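Local coordinates for ribosomal protein S2-related protein (Deinococcus radiodurans, PDB 2JH3) that binds a [4Fe-4S] iron-sulfur cluster and may act as a sirohydrochlorin ferrochelatase, at residues G12-G17 / W342-T347; R21-V26 / E46-Q51; G291-E296 / R309-E314; T300-L305 / G354-L359. One frame throughout, in Å; residues are numbered along the deposited sequence.

Contact 1 (G12-G17 / W342-T347)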
loop_
_atom_site.group_PDB
_atom_site.type_symbol
_atom_site.label_atom_id
_atom_site.label_comp_id
_atom_site.label_asym_id
_atom_site.label_seq_id
_atom_site.Cartn_x
_atom_site.Cartn_y
_atom_site.Cartn_z
ATOM N N GLY A 12 4.244 -5.817 21.437
ATOM C CA GLY A 12 3.991 -5.764 19.987
ATOM C C GLY A 12 4.967 -4.861 19.229
ATOM O O GLY A 12 5.878 -4.259 19.829
ATOM N N SER A 13 4.716 -4.681 17.918
ATOM C CA SER A 13 5.606 -3.847 17.070
ATOM C C SER A 13 4.911 -3.468 15.795
ATOM O O SER A 13 4.004 -4.197 15.331
ATOM C CB SER A 13 6.828 -4.678 16.696
ATOM O OG SER A 13 7.791 -3.977 15.921
ATOM N N HIS A 14 5.307 -2.307 15.249
ATOM C CA HIS A 14 4.922 -1.944 13.916
ATOM C C HIS A 14 5.692 -2.735 12.894
ATOM O O HIS A 14 5.204 -2.919 11.795
ATOM C CB HIS A 14 5.073 -0.490 13.617
ATOM C CG HIS A 14 4.215 0.411 14.417
ATOM N ND1 HIS A 14 3.194 -0.039 15.222
ATOM C CD2 HIS A 14 4.154 1.758 14.445
ATOM C CE1 HIS A 14 2.607 1.006 15.795
ATOM N NE2 HIS A 14 3.186 2.110 15.346
ATOM N N HIS A 15 6.861 -3.262 13.245
ATOM C CA HIS A 15 7.726 -3.823 12.197
ATOM C C HIS A 15 8.223 -5.249 12.358
ATOM O O HIS A 15 8.652 -5.902 11.394
ATOM C CB HIS A 15 8.953 -2.906 12.003
ATOM C CG HIS A 15 8.607 -1.512 11.589
ATOM N ND1 HIS A 15 8.069 -1.223 10.354
ATOM C CD2 HIS A 15 8.673 -0.335 12.253
ATOM C CE1 HIS A 15 7.844 0.071 10.260
ATOM N NE2 HIS A 15 8.208 0.634 11.393
ATOM N N HIS A 16 8.231 -5.745 13.570
ATOM C CA HIS A 16 8.883 -7.024 13.832
ATOM C C HIS A 16 8.000 -7.974 14.593
ATOM O O HIS A 16 7.448 -7.610 15.611
ATOM C CB HIS A 16 10.095 -6.723 14.710
ATOM C CG HIS A 16 11.060 -5.782 14.067
ATOM N ND1 HIS A 16 11.634 -6.049 12.839
ATOM C CD2 HIS A 16 11.530 -4.575 14.460
ATOM C CE1 HIS A 16 12.445 -5.052 12.523
ATOM N NE2 HIS A 16 12.388 -4.138 13.482
ATOM N N GLY A 17 7.975 -9.229 14.190
ATOM C CA GLY A 17 7.105 -10.217 14.844
ATOM C C GLY A 17 7.521 -10.908 16.159
ATOM O O GLY A 17 6.715 -11.640 16.738
ATOM N N TRP A 342 5.422 -6.936 8.288
ATOM C CA TRP A 342 4.479 -7.101 9.384
ATOM C C TRP A 342 3.259 -6.261 9.122
ATOM O O TRP A 342 3.366 -5.156 8.618
ATOM C CB TRP A 342 5.153 -6.611 10.652
ATOM C CG TRP A 342 4.557 -6.985 11.907
ATOM C CD1 TRP A 342 4.126 -6.129 12.888
ATOM C CD2 TRP A 342 4.367 -8.305 12.420
ATOM N NE1 TRP A 342 3.675 -6.836 13.964
ATOM C CE2 TRP A 342 3.804 -8.166 13.709
ATOM C CE3 TRP A 342 4.574 -9.596 11.905
ATOM C CZ2 TRP A 342 3.455 -9.259 14.493
ATOM C CZ3 TRP A 342 4.256 -10.682 12.717
ATOM C CH2 TRP A 342 3.704 -10.493 13.999
ATOM N N ARG A 343 2.108 -6.764 9.564
ATOM C CA ARG A 343 0.851 -6.031 9.523
ATOM C C ARG A 343 0.298 -5.690 10.913
ATOM O O ARG A 343 -0.561 -6.438 11.435
ATOM C CB ARG A 343 -0.147 -6.942 8.818
ATOM C CG ARG A 343 0.233 -7.286 7.352
ATOM C CD ARG A 343 -0.788 -8.174 6.611
ATOM N NE ARG A 343 -2.071 -7.474 6.465
ATOM C CZ ARG A 343 -3.221 -7.758 7.068
ATOM N NH1 ARG A 343 -3.325 -8.782 7.873
ATOM N NH2 ARG A 343 -4.285 -6.934 6.868
ATOM N N PRO A 344 0.760 -4.574 11.523
ATOM C CA PRO A 344 0.313 -4.220 12.878
ATOM C C PRO A 344 -1.139 -3.803 12.956
ATOM O O PRO A 344 -1.807 -4.015 13.968
ATOM C CB PRO A 344 1.255 -3.107 13.254
ATOM C CG PRO A 344 1.652 -2.496 12.021
ATOM C CD PRO A 344 1.704 -3.564 11.007
ATOM N N ILE A 345 -1.662 -3.266 11.841
ATOM C CA ILE A 345 -3.031 -2.911 11.713
ATOM C C ILE A 345 -3.686 -3.843 10.697
ATOM O O ILE A 345 -3.418 -3.751 9.503
ATOM C CB ILE A 345 -3.207 -1.406 11.250
ATOM C CG1 ILE A 345 -2.467 -0.417 12.152
ATOM C CG2 ILE A 345 -4.675 -1.090 11.203
ATOM C CD1 ILE A 345 -2.805 -0.439 13.631
ATOM N N ARG A 346 -4.547 -4.753 11.187
ATOM C CA ARG A 346 -4.972 -5.908 10.391
ATOM C C ARG A 346 -6.070 -5.556 9.415
ATOM O O ARG A 346 -6.397 -6.336 8.556
ATOM C CB ARG A 346 -5.359 -7.060 11.349
ATOM C CG ARG A 346 -4.126 -7.880 11.810
ATOM C CD ARG A 346 -4.371 -8.918 12.884
ATOM N NE ARG A 346 -3.336 -9.948 12.859
ATOM C CZ ARG A 346 -3.267 -10.966 12.024
ATOM N NH1 ARG A 346 -2.237 -11.791 12.112
ATOM N NH2 ARG A 346 -4.278 -11.282 11.208
ATOM N N THR A 347 -6.714 -4.406 9.582
ATOM C CA THR A 347 -7.670 -3.881 8.593
ATOM C C THR A 347 -7.035 -3.146 7.366
ATOM O O THR A 347 -7.751 -2.628 6.548
ATOM C CB THR A 347 -8.644 -2.939 9.218
ATOM O OG1 THR A 347 -7.993 -1.951 10.035
ATOM C CG2 THR A 347 -9.602 -3.727 10.082
HETATM O O HOH W 1 4.963 -2.824 8.802
HETATM O O HOH W 2 8.152 -5.724 8.818
#

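Contact 2 (R21-V26 / E46-Q51)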
loop_
_atom_site.group_PDB
_atom_site.type_symbol
_atom_site.label_atom_id
_atom_site.label_comp_id
_atom_site.label_asym_id
_atom_site.label_seq_id
_atom_site.Cartn_x
_atom_site.Cartn_y
_atom_site.Cartn_z
ATOM N N ARG A 21 5.352 -12.819 19.503
ATOM C CA ARG A 21 5.427 -14.306 19.577
ATOM C C ARG A 21 5.483 -14.887 21.000
ATOM O O ARG A 21 4.886 -15.904 21.244
ATOM C CB ARG A 21 6.551 -14.899 18.691
ATOM C CG ARG A 21 6.031 -15.931 17.699
ATOM N NE ARG A 21 8.922 -16.720 17.397
ATOM C CZ ARG A 21 9.758 -15.687 17.347
ATOM N NH1 ARG A 21 10.170 -15.226 16.173
ATOM N NH2 ARG A 21 10.182 -15.113 18.474
ATOM N N ALA A 22 6.165 -14.249 21.936
ATOM C CA ALA A 22 6.129 -14.690 23.335
ATOM C C ALA A 22 4.715 -14.714 23.935
ATOM O O ALA A 22 4.279 -15.672 24.616
ATOM C CB ALA A 22 7.028 -13.776 24.201
ATOM N N THR A 23 4.015 -13.617 23.750
ATOM C CA THR A 23 2.655 -13.531 24.227
ATOM C C THR A 23 1.770 -14.577 23.522
ATOM O O THR A 23 0.934 -15.216 24.188
ATOM C CB THR A 23 2.113 -12.128 23.987
ATOM O OG1 THR A 23 2.959 -11.179 24.614
ATOM C CG2 THR A 23 0.695 -11.934 24.498
ATOM N N GLN A 24 1.950 -14.736 22.202
ATOM C CA GLN A 24 1.172 -15.660 21.418
ATOM C C GLN A 24 1.443 -17.050 21.774
ATOM O O GLN A 24 0.503 -17.853 21.766
ATOM C CB GLN A 24 1.398 -15.535 19.922
ATOM C CG GLN A 24 0.957 -14.238 19.341
ATOM C CD GLN A 24 1.446 -14.038 17.906
ATOM O OE1 GLN A 24 2.299 -14.766 17.405
ATOM N NE2 GLN A 24 0.884 -13.087 17.246
ATOM N N GLN A 25 2.727 -17.347 22.148
ATOM C CA GLN A 25 3.153 -18.697 22.545
ATOM C C GLN A 25 2.459 -19.076 23.871
ATOM O O GLN A 25 1.934 -20.178 23.972
ATOM C CB GLN A 25 4.709 -18.795 22.589
ATOM C CG GLN A 25 5.462 -19.161 21.280
ATOM O OE1 GLN A 25 7.720 -19.139 22.069
ATOM N NE2 GLN A 25 7.490 -18.013 20.251
ATOM N N VAL A 26 2.471 -18.174 24.876
ATOM C CA VAL A 26 1.870 -18.474 26.138
ATOM C C VAL A 26 0.365 -18.645 25.970
ATOM O O VAL A 26 -0.219 -19.593 26.516
ATOM C CB VAL A 26 2.154 -17.406 27.227
ATOM C CG1 VAL A 26 1.410 -17.776 28.527
ATOM C CG2 VAL A 26 3.589 -17.312 27.531
ATOM N N GLU A 46 -5.550 -11.907 23.680
ATOM C CA GLU A 46 -4.299 -11.164 23.562
ATOM C C GLU A 46 -4.557 -9.704 23.351
ATOM O O GLU A 46 -5.533 -9.301 22.692
ATOM C CB GLU A 46 -3.501 -11.660 22.376
ATOM C CG GLU A 46 -3.094 -13.066 22.522
ATOM C CD GLU A 46 -2.793 -13.732 21.169
ATOM O OE1 GLU A 46 -2.223 -13.044 20.306
ATOM O OE2 GLU A 46 -3.050 -14.929 21.005
ATOM N N GLY A 47 -3.686 -8.877 23.902
ATOM C CA GLY A 47 -3.645 -7.485 23.518
ATOM C C GLY A 47 -2.219 -6.946 23.475
ATOM O O GLY A 47 -1.306 -7.498 24.120
ATOM N N TYR A 48 -2.024 -5.866 22.719
ATOM C CA TYR A 48 -0.664 -5.332 22.532
ATOM C C TYR A 48 -0.659 -3.827 22.622
ATOM O O TYR A 48 -1.629 -3.171 22.302
ATOM C CB TYR A 48 -0.048 -5.788 21.194
ATOM C CG TYR A 48 0.069 -7.253 21.087
ATOM C CD1 TYR A 48 -0.937 -7.974 20.529
ATOM C CD2 TYR A 48 1.187 -7.942 21.596
ATOM C CE1 TYR A 48 -0.891 -9.373 20.480
ATOM C CE2 TYR A 48 1.234 -9.328 21.587
ATOM C CZ TYR A 48 0.191 -10.040 20.998
ATOM O OH TYR A 48 0.256 -11.429 20.932
ATOM N N TRP A 49 0.467 -3.277 23.023
ATOM C CA TRP A 49 0.637 -1.859 23.022
ATOM C C TRP A 49 0.761 -1.333 21.565
ATOM O O TRP A 49 0.091 -0.374 21.208
ATOM C CB TRP A 49 1.886 -1.491 23.868
ATOM C CG TRP A 49 2.138 -0.031 24.038
ATOM C CD1 TRP A 49 1.340 1.001 23.694
ATOM C CD2 TRP A 49 3.362 0.547 24.487
ATOM N NE1 TRP A 49 1.972 2.208 23.934
ATOM C CE2 TRP A 49 3.212 1.943 24.441
ATOM C CE3 TRP A 49 4.546 0.009 24.947
ATOM C CZ2 TRP A 49 4.222 2.822 24.854
ATOM C CZ3 TRP A 49 5.535 0.872 25.362
ATOM C CH2 TRP A 49 5.368 2.258 25.306
ATOM N N GLN A 50 1.604 -1.970 20.754
ATOM C CA GLN A 50 2.030 -1.433 19.470
ATOM C C GLN A 50 1.441 -2.160 18.249
ATOM O O GLN A 50 1.898 -1.943 17.107
ATOM C CB GLN A 50 3.557 -1.455 19.407
ATOM C CG GLN A 50 4.141 -0.543 20.383
ATOM C CD GLN A 50 3.817 0.873 20.062
ATOM O OE1 GLN A 50 4.022 1.312 18.926
ATOM N NE2 GLN A 50 3.276 1.608 21.026
ATOM N N GLN A 51 0.445 -3.023 18.451
ATOM C CA GLN A 51 -0.247 -3.676 17.340
ATOM C C GLN A 51 -1.604 -4.163 17.731
ATOM O O GLN A 51 -1.954 -4.111 18.912
ATOM C CB GLN A 51 0.585 -4.832 16.738
ATOM C CG GLN A 51 0.781 -6.035 17.678
ATOM C CD GLN A 51 1.749 -7.030 17.102
ATOM O OE1 GLN A 51 2.930 -6.785 16.954
ATOM N NE2 GLN A 51 1.241 -8.191 16.780
#

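Contact 3 (G291-E296 / R309-E314)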
loop_
_atom_site.group_PDB
_atom_site.type_symbol
_atom_site.label_atom_id
_atom_site.label_comp_id
_atom_site.label_asym_id
_atom_site.label_seq_id
_atom_site.Cartn_x
_atom_site.Cartn_y
_atom_site.Cartn_z
ATOM N N GLY A 291 -23.034 -17.277 4.276
ATOM C CA GLY A 291 -21.939 -16.960 3.405
ATOM C C GLY A 291 -21.892 -15.444 3.440
ATOM O O GLY A 291 -22.936 -14.776 3.477
ATOM N N GLY A 292 -20.728 -14.870 3.555
ATOM C CA GLY A 292 -20.626 -13.409 3.523
ATOM C C GLY A 292 -19.210 -13.032 3.266
ATOM O O GLY A 292 -18.338 -13.895 3.176
ATOM N N ARG A 293 -18.989 -11.732 3.154
ATOM C CA ARG A 293 -17.687 -11.141 2.972
ATOM C C ARG A 293 -17.411 -10.115 4.042
ATOM O O ARG A 293 -18.281 -9.293 4.354
ATOM C CB ARG A 293 -17.628 -10.472 1.611
ATOM C CG ARG A 293 -17.748 -11.374 0.454
ATOM C CD ARG A 293 -18.258 -10.657 -0.825
ATOM N NE ARG A 293 -18.535 -11.666 -1.838
ATOM C CZ ARG A 293 -17.647 -12.290 -2.583
ATOM N NH1 ARG A 293 -16.362 -11.899 -2.634
ATOM N NH2 ARG A 293 -18.074 -13.267 -3.389
ATOM N N LEU A 294 -16.217 -10.153 4.625
ATOM C CA LEU A 294 -15.814 -9.266 5.693
ATOM C C LEU A 294 -14.486 -8.694 5.294
ATOM O O LEU A 294 -13.501 -9.444 5.196
ATOM C CB LEU A 294 -15.645 -10.075 7.029
ATOM C CG LEU A 294 -16.810 -10.894 7.598
ATOM C CD1 LEU A 294 -16.536 -11.450 9.018
ATOM C CD2 LEU A 294 -18.074 -10.050 7.711
ATOM N N GLY A 295 -14.410 -7.394 4.961
ATOM C CA GLY A 295 -13.132 -6.827 4.482
ATOM C C GLY A 295 -12.688 -7.593 3.261
ATOM O O GLY A 295 -13.389 -7.661 2.255
ATOM N N GLU A 296 -11.492 -8.190 3.334
ATOM C CA GLU A 296 -10.891 -8.918 2.250
ATOM C C GLU A 296 -11.028 -10.443 2.399
ATOM O O GLU A 296 -10.340 -11.198 1.667
ATOM C CB GLU A 296 -9.405 -8.609 2.191
ATOM C CG GLU A 296 -9.011 -7.189 1.693
ATOM C CD GLU A 296 -7.442 -7.053 1.459
ATOM O OE1 GLU A 296 -6.700 -6.913 2.464
ATOM O OE2 GLU A 296 -6.994 -6.986 0.277
ATOM N N ARG A 309 -11.152 -17.625 3.113
ATOM C CA ARG A 309 -10.044 -17.402 2.169
ATOM C C ARG A 309 -10.086 -15.937 1.781
ATOM O O ARG A 309 -11.032 -15.220 2.098
ATOM C CB ARG A 309 -10.149 -18.288 0.906
ATOM C CG ARG A 309 -11.285 -17.949 0.027
ATOM C CD ARG A 309 -11.300 -18.769 -1.215
ATOM N NE ARG A 309 -11.365 -20.247 -1.030
ATOM C CZ ARG A 309 -11.179 -21.099 -2.024
ATOM N NH1 ARG A 309 -10.928 -20.703 -3.260
ATOM N NH2 ARG A 309 -11.281 -22.366 -1.819
ATOM N N HIS A 310 -9.058 -15.482 1.062
ATOM C CA HIS A 310 -9.040 -14.093 0.597
ATOM C C HIS A 310 -10.101 -13.977 -0.503
ATOM O O HIS A 310 -10.215 -14.838 -1.353
ATOM C CB HIS A 310 -7.659 -13.764 0.076
ATOM C CG HIS A 310 -7.371 -12.319 -0.056
ATOM N ND1 HIS A 310 -7.997 -11.518 -0.973
ATOM C CD2 HIS A 310 -6.432 -11.555 0.525
ATOM C CE1 HIS A 310 -7.469 -10.306 -0.916
ATOM N NE2 HIS A 310 -6.524 -10.304 -0.019
ATOM N N THR A 311 -10.855 -12.875 -0.542
ATOM C CA THR A 311 -11.751 -12.654 -1.633
ATOM C C THR A 311 -11.126 -12.678 -3.048
ATOM O O THR A 311 -11.788 -13.111 -4.000
ATOM C CB THR A 311 -12.517 -11.367 -1.426
ATOM O OG1 THR A 311 -11.606 -10.337 -1.137
ATOM C CG2 THR A 311 -13.477 -11.463 -0.276
ATOM N N LEU A 312 -9.872 -12.275 -3.220
ATOM C CA LEU A 312 -9.184 -12.375 -4.487
ATOM C C LEU A 312 -8.960 -13.840 -4.940
ATOM O O LEU A 312 -8.692 -14.098 -6.102
ATOM C CB LEU A 312 -7.800 -11.632 -4.460
ATOM C CG LEU A 312 -7.825 -10.068 -4.395
ATOM C CD1 LEU A 312 -6.407 -9.545 -4.184
ATOM C CD2 LEU A 312 -8.420 -9.511 -5.617
ATOM N N ASP A 313 -8.948 -14.757 -3.974
ATOM C CA ASP A 313 -8.804 -16.178 -4.209
ATOM C C ASP A 313 -10.165 -16.890 -4.351
ATOM O O ASP A 313 -10.160 -18.100 -4.371
ATOM C CB ASP A 313 -8.004 -16.824 -3.015
ATOM C CG ASP A 313 -6.505 -16.515 -3.079
ATOM O OD1 ASP A 313 -5.969 -16.248 -4.208
ATOM O OD2 ASP A 313 -5.871 -16.520 -1.997
ATOM N N GLU A 314 -11.325 -16.175 -4.377
ATOM C CA GLU A 314 -12.575 -16.809 -4.742
ATOM C C GLU A 314 -12.428 -17.668 -5.989
ATOM O O GLU A 314 -11.737 -17.269 -6.883
ATOM C CB GLU A 314 -13.704 -15.774 -4.927
ATOM C CG GLU A 314 -15.022 -16.463 -5.007
ATOM C CD GLU A 314 -16.207 -15.588 -5.259
ATOM O OE1 GLU A 314 -16.092 -14.330 -5.274
ATOM O OE2 GLU A 314 -17.287 -16.217 -5.339
HETATM O O HOH W 3 -14.322 -12.549 -4.473
HETATM O O HOH W 4 -13.304 -7.959 -0.490
#

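Contact 4 (T300-L305 / G354-L359)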
loop_
_atom_site.group_PDB
_atom_site.type_symbol
_atom_site.label_atom_id
_atom_site.label_comp_id
_atom_site.label_asym_id
_atom_site.label_seq_id
_atom_site.Cartn_x
_atom_site.Cartn_y
_atom_site.Cartn_z
ATOM N N THR A 300 -17.539 -18.924 4.000
ATOM C CA THR A 300 -18.395 -19.866 3.269
ATOM C C THR A 300 -18.765 -21.002 4.267
ATOM O O THR A 300 -17.889 -21.514 4.951
ATOM C CB THR A 300 -17.649 -20.493 2.113
ATOM O OG1 THR A 300 -17.044 -19.460 1.330
ATOM C CG2 THR A 300 -18.579 -21.220 1.187
ATOM N N PRO A 301 -20.045 -21.377 4.374
ATOM C CA PRO A 301 -20.352 -22.628 5.110
ATOM C C PRO A 301 -19.721 -23.783 4.340
ATOM O O PRO A 301 -19.832 -23.824 3.102
ATOM C CB PRO A 301 -21.905 -22.760 5.021
ATOM C CG PRO A 301 -22.377 -21.553 4.431
ATOM C CD PRO A 301 -21.260 -20.680 3.917
ATOM N N TYR A 302 -19.108 -24.712 5.065
ATOM C CA TYR A 302 -18.381 -25.838 4.492
ATOM C C TYR A 302 -18.921 -27.067 5.268
ATOM O O TYR A 302 -18.353 -27.468 6.260
ATOM C CB TYR A 302 -16.884 -25.596 4.770
ATOM C CG TYR A 302 -15.948 -26.630 4.189
ATOM C CD1 TYR A 302 -15.776 -26.722 2.831
ATOM C CD2 TYR A 302 -15.225 -27.493 4.993
ATOM C CE1 TYR A 302 -14.931 -27.695 2.290
ATOM C CE2 TYR A 302 -14.375 -28.461 4.455
ATOM C CZ TYR A 302 -14.213 -28.548 3.114
ATOM O OH TYR A 302 -13.399 -29.510 2.524
ATOM N N GLY A 303 -20.086 -27.541 4.863
ATOM C CA GLY A 303 -20.874 -28.544 5.610
ATOM C C GLY A 303 -21.137 -28.035 6.967
ATOM O O GLY A 303 -21.705 -26.975 7.124
ATOM N N GLY A 304 -20.737 -28.757 7.992
ATOM C CA GLY A 304 -20.722 -28.202 9.348
ATOM C C GLY A 304 -19.556 -27.406 9.882
ATOM O O GLY A 304 -19.570 -26.997 11.036
ATOM N N LEU A 305 -18.566 -27.128 9.047
ATOM C CA LEU A 305 -17.493 -26.240 9.423
ATOM C C LEU A 305 -17.668 -24.936 8.572
ATOM O O LEU A 305 -18.670 -24.746 7.894
ATOM C CB LEU A 305 -16.137 -26.881 9.084
ATOM C CG LEU A 305 -16.044 -28.323 9.592
ATOM C CD1 LEU A 305 -14.876 -28.952 9.049
ATOM C CD2 LEU A 305 -16.045 -28.377 11.100
ATOM N N GLY A 354 -3.348 -16.767 -0.939
ATOM C CA GLY A 354 -2.734 -18.091 -1.000
ATOM C C GLY A 354 -3.050 -19.125 0.075
ATOM O O GLY A 354 -2.546 -20.247 0.039
ATOM N N TRP A 355 -4.002 -18.787 0.907
ATOM C CA TRP A 355 -4.346 -19.567 2.088
ATOM C C TRP A 355 -5.826 -19.905 2.147
ATOM O O TRP A 355 -6.657 -19.257 1.488
ATOM C CB TRP A 355 -3.898 -18.818 3.327
ATOM C CG TRP A 355 -4.605 -17.478 3.468
ATOM C CD1 TRP A 355 -4.169 -16.311 3.002
ATOM C CD2 TRP A 355 -5.869 -17.200 4.111
ATOM N NE1 TRP A 355 -5.040 -15.337 3.261
ATOM C CE2 TRP A 355 -6.127 -15.852 3.916
ATOM C CE3 TRP A 355 -6.803 -17.976 4.803
ATOM C CZ2 TRP A 355 -7.276 -15.218 4.432
ATOM C CZ3 TRP A 355 -7.928 -17.357 5.321
ATOM C CH2 TRP A 355 -8.174 -16.008 5.102
ATOM N N ARG A 356 -6.190 -20.942 2.903
ATOM C CA ARG A 356 -7.616 -21.195 3.263
ATOM C C ARG A 356 -7.737 -21.754 4.687
ATOM O O ARG A 356 -6.945 -22.603 5.082
ATOM C CB ARG A 356 -8.331 -22.125 2.268
ATOM C CG ARG A 356 -8.076 -23.576 2.379
ATOM C CD ARG A 356 -8.512 -24.385 1.217
ATOM N NE ARG A 356 -9.845 -24.982 1.409
ATOM C CZ ARG A 356 -10.095 -26.131 2.028
ATOM N NH1 ARG A 356 -11.337 -26.570 2.111
ATOM N NH2 ARG A 356 -9.108 -26.875 2.501
ATOM N N ALA A 357 -8.657 -21.247 5.478
ATOM C CA ALA A 357 -8.800 -21.755 6.808
ATOM C C ALA A 357 -10.059 -22.549 6.878
ATOM O O ALA A 357 -11.121 -22.055 6.460
ATOM C CB ALA A 357 -8.849 -20.638 7.845
ATOM N N VAL A 358 -9.996 -23.749 7.461
ATOM C CA VAL A 358 -11.219 -24.524 7.711
ATOM C C VAL A 358 -11.407 -24.648 9.196
ATOM O O VAL A 358 -10.586 -25.243 9.874
ATOM C CB VAL A 358 -11.167 -25.871 7.001
ATOM C CG1 VAL A 358 -12.370 -26.767 7.394
ATOM C CG2 VAL A 358 -11.189 -25.682 5.516
ATOM N N LEU A 359 -12.446 -23.987 9.734
ATOM C CA LEU A 359 -12.685 -23.869 11.178
ATOM C C LEU A 359 -14.036 -24.481 11.615
ATOM O O LEU A 359 -15.013 -24.412 10.918
ATOM C CB LEU A 359 -12.694 -22.385 11.643
ATOM C CG LEU A 359 -11.420 -21.596 11.398
ATOM C CD1 LEU A 359 -11.479 -20.188 11.924
ATOM C CD2 LEU A 359 -10.148 -22.287 11.923
#

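Contact 1 (G12-G17 / W342-T347)
Two backbone N-H groups grip the hydroxyl of Ser-13, whose own carbonyl lies beside Trp-342 in the other segment. OG accepts from His-15 N at 2.9 Å and from His-16 N at 3.0 Å, which makes an ST turn and an ST motif and curls 13-16 so that successive carbonyls meet the tryptophan. Trp-342 has CG anti to its N (chi1 -164°), and this lays the indole alongside the turn. His-14 O approaches the ring at its edge, in its plane, 3.6 Å from CD1. Over one face sits Gly-17: its CA is 3.6 Å from the centroid of the six-membered ring and 14° off the normal, a CH-pi contact. The indole N-H, NE1, has a hydrogen-bond partner in Gln-51, which also receives Ser-13 N. Replacing the tryptophan by an alanine would probably leave Gln-51 without the indole donor and Gly-17 without the ring it rests on. Pro-344 adds apolar cover, its CG 3.6 Å from His-14 O. Two waters complete the joint: one donates to both His-14 O and Trp-342 O, and the other donates to His-15 O at 2.6 Å while accepting from Trp-342 N at 3.0 Å. The chemistry is that of a partly hydrated interface, in which water and one aromatic ring join a chelatase-domain loop to the DR2241 stabilising domain.

Contact 2 (R21-V26 / E46-Q51)
Helix 21-26, which brings Thr-23 and Gln-24 against Glu-46 and Tyr-48, runs nearly antiparallel to strand 46-48: the short axes make an angle of 168° and approach to 9.4 Å. The closest CA pair is Thr-23 and Glu-46, 7.4 Å apart, a spacing that leaves the meeting to side chains. At the centre is the phenol oxygen of Tyr-48. It donates to Glu-46 OE1 at 3.0 Å, reaching that oxygen from above the carboxylate plane, 43° out of it, while OE1 itself lies at the edge of the phenol ring. From the helix, Gln-24 crosses the tyrosine at about a right angle, its CG within 3.3 Å of Tyr-48 OH and within 3.5 Å of Glu-46 OE1, so that a methylene packs against both oxygens of the bonded pair. Gln-24 reaches them with CG beside its backbone N (chi1 -65°) and the chain extended beyond. Thr-23 and Tyr-48 point at each other across the gap, Thr-23 CG2 lying 3.6 Å from OH and its CB 3.8 Å from CE2. With a phenylalanine in place of Tyr-48, Glu-46 OE1 would probably lose its hydroxyl donor inside the buried contact. The other carboxylate oxygen, OE2, forms a salt bridge to Arg-31, further along helix 18-35. The contact thus fastens that helix to strand 43-48 within the beta-alpha-beta unit that starts at strand 5-10; Thr-23 also touches Leu-8 of that first strand, and Tyr-48 packs on Ala-20.

Contact 3 (G291-E296 / R309-E314)
Charge joins strand 292-294 to the end of the other segment, where Arg-293 NH2 donates to Glu-314 OE1 at 2.9 Å in a salt bridge with an angle of 167° at the hydrogen. The acceptor lies in the guanidinium plane, whereas the donor stands above the carboxylate plane. A water reinforces the pair, accepting from Arg-293 NH1 at 2.8 Å and donating to Glu-314 OE1 and to Thr-311 O. Arg-293 of the second subunit lies close to this guanidinium, so the carboxylate probably offsets like charges. Of the neutral bonds, Thr-311 N donates to Glu-296 O at 2.8 Å, again at 167°, with the donor above the carbonyl plane. A second water links Gly-295 O to Thr-311 OG1. Ring contacts form the third group: over a face of His-310 lie Glu-296 CB, 4.2 Å from the centroid in a CH-pi contact, and Glu-296 O. His-310 gets there with CG anti to its N (chi1 -163°), and its ND1 accepts from Leu-312 N at 3.0 Å, fixing the turn of the ring. Through OE2, Glu-296 forms a salt bridge to Arg-349 of the second subunit. In the antiparallel part of the DR2241 stabilising domain's mixed sheet, strand 297-302 runs between strands 292-294 and 305-310, the latter passing into the 3-10 segment 311-313; Arg-293, Thr-311 and Glu-314 all touch Leu-298, and Leu-294 packs on helix 275-290.

Contact 4 (T300-L305 / G354-L359)
Leu-305 and Leu-359 bring the two backbones nearest, their CA atoms 5.6 Å apart, where the type II' turn from Tyr-302 to Leu-305 meets the end of strand 355-359. A reciprocal pair of backbone bonds closes the turn, Tyr-302 N reaching Leu-305 O at 2.9 Å and Leu-305 N reaching Tyr-302 O at 2.8 Å, so these two residues are held in fixed relation and both send side chains toward the strand. Val-358 receives them: its CG1 touches Tyr-302 CD2 at 3.8 Å and Leu-305 CD1 at 3.7 Å, a single methyl serving two partners. Tyr-302 crosses the valine at about a right angle, its ring carried over by CG standing anti to N (chi1 -177°). Two residues back along the strand, and on the same face, Arg-356, bent at chi3, brings NH1 to the hydroxyl end of that ring, 3.6 Å from Tyr-302 CZ. The guanidinium is turned 74° from the ring plane, and Tyr-302 OH lies at its edge. Val-358 CG2 sits over one face of the same guanidinium, 3.4 Å above its plane. What fixes the arginine is polar and comes from neighbouring strands: NE forms a salt bridge to Glu-307, and NH2 a hydrogen bond to Thr-323. Leu-305 CB also packs on the backbone, 3.3 Å from Leu-359 O. The arrangement is that of a beta hairpin with Gly-303 and Gly-304 at the centre of its two-residue turn, whose second arm, 305-310, pairs antiparallel with 355-359 in the mixed sheet of the DR2241 stabilising domain.

Overall arrangement
From the N terminus, contact 1 opens first, at 12-17, and closes only at 342-347, so its loop encloses contact 2 and also contact 3, and it ties the N-terminal CbiX region to the stabilising domain. Contact 2, nested just inside, closes a short loop within the first chelatase-like unit, joining a helix to the following strand. Contacts 1 and 2 touch through Gln-50 and Gln-51. Contacts 3 and 4 follow contact 2 in series and cross each other, their segments alternating along the chain within one sheet; they meet where Asp-313 OD2 probably accepts from Gly-354 N. Contact 4 also crosses contact 1 along the chain, since 354-359 lies beyond 342-347.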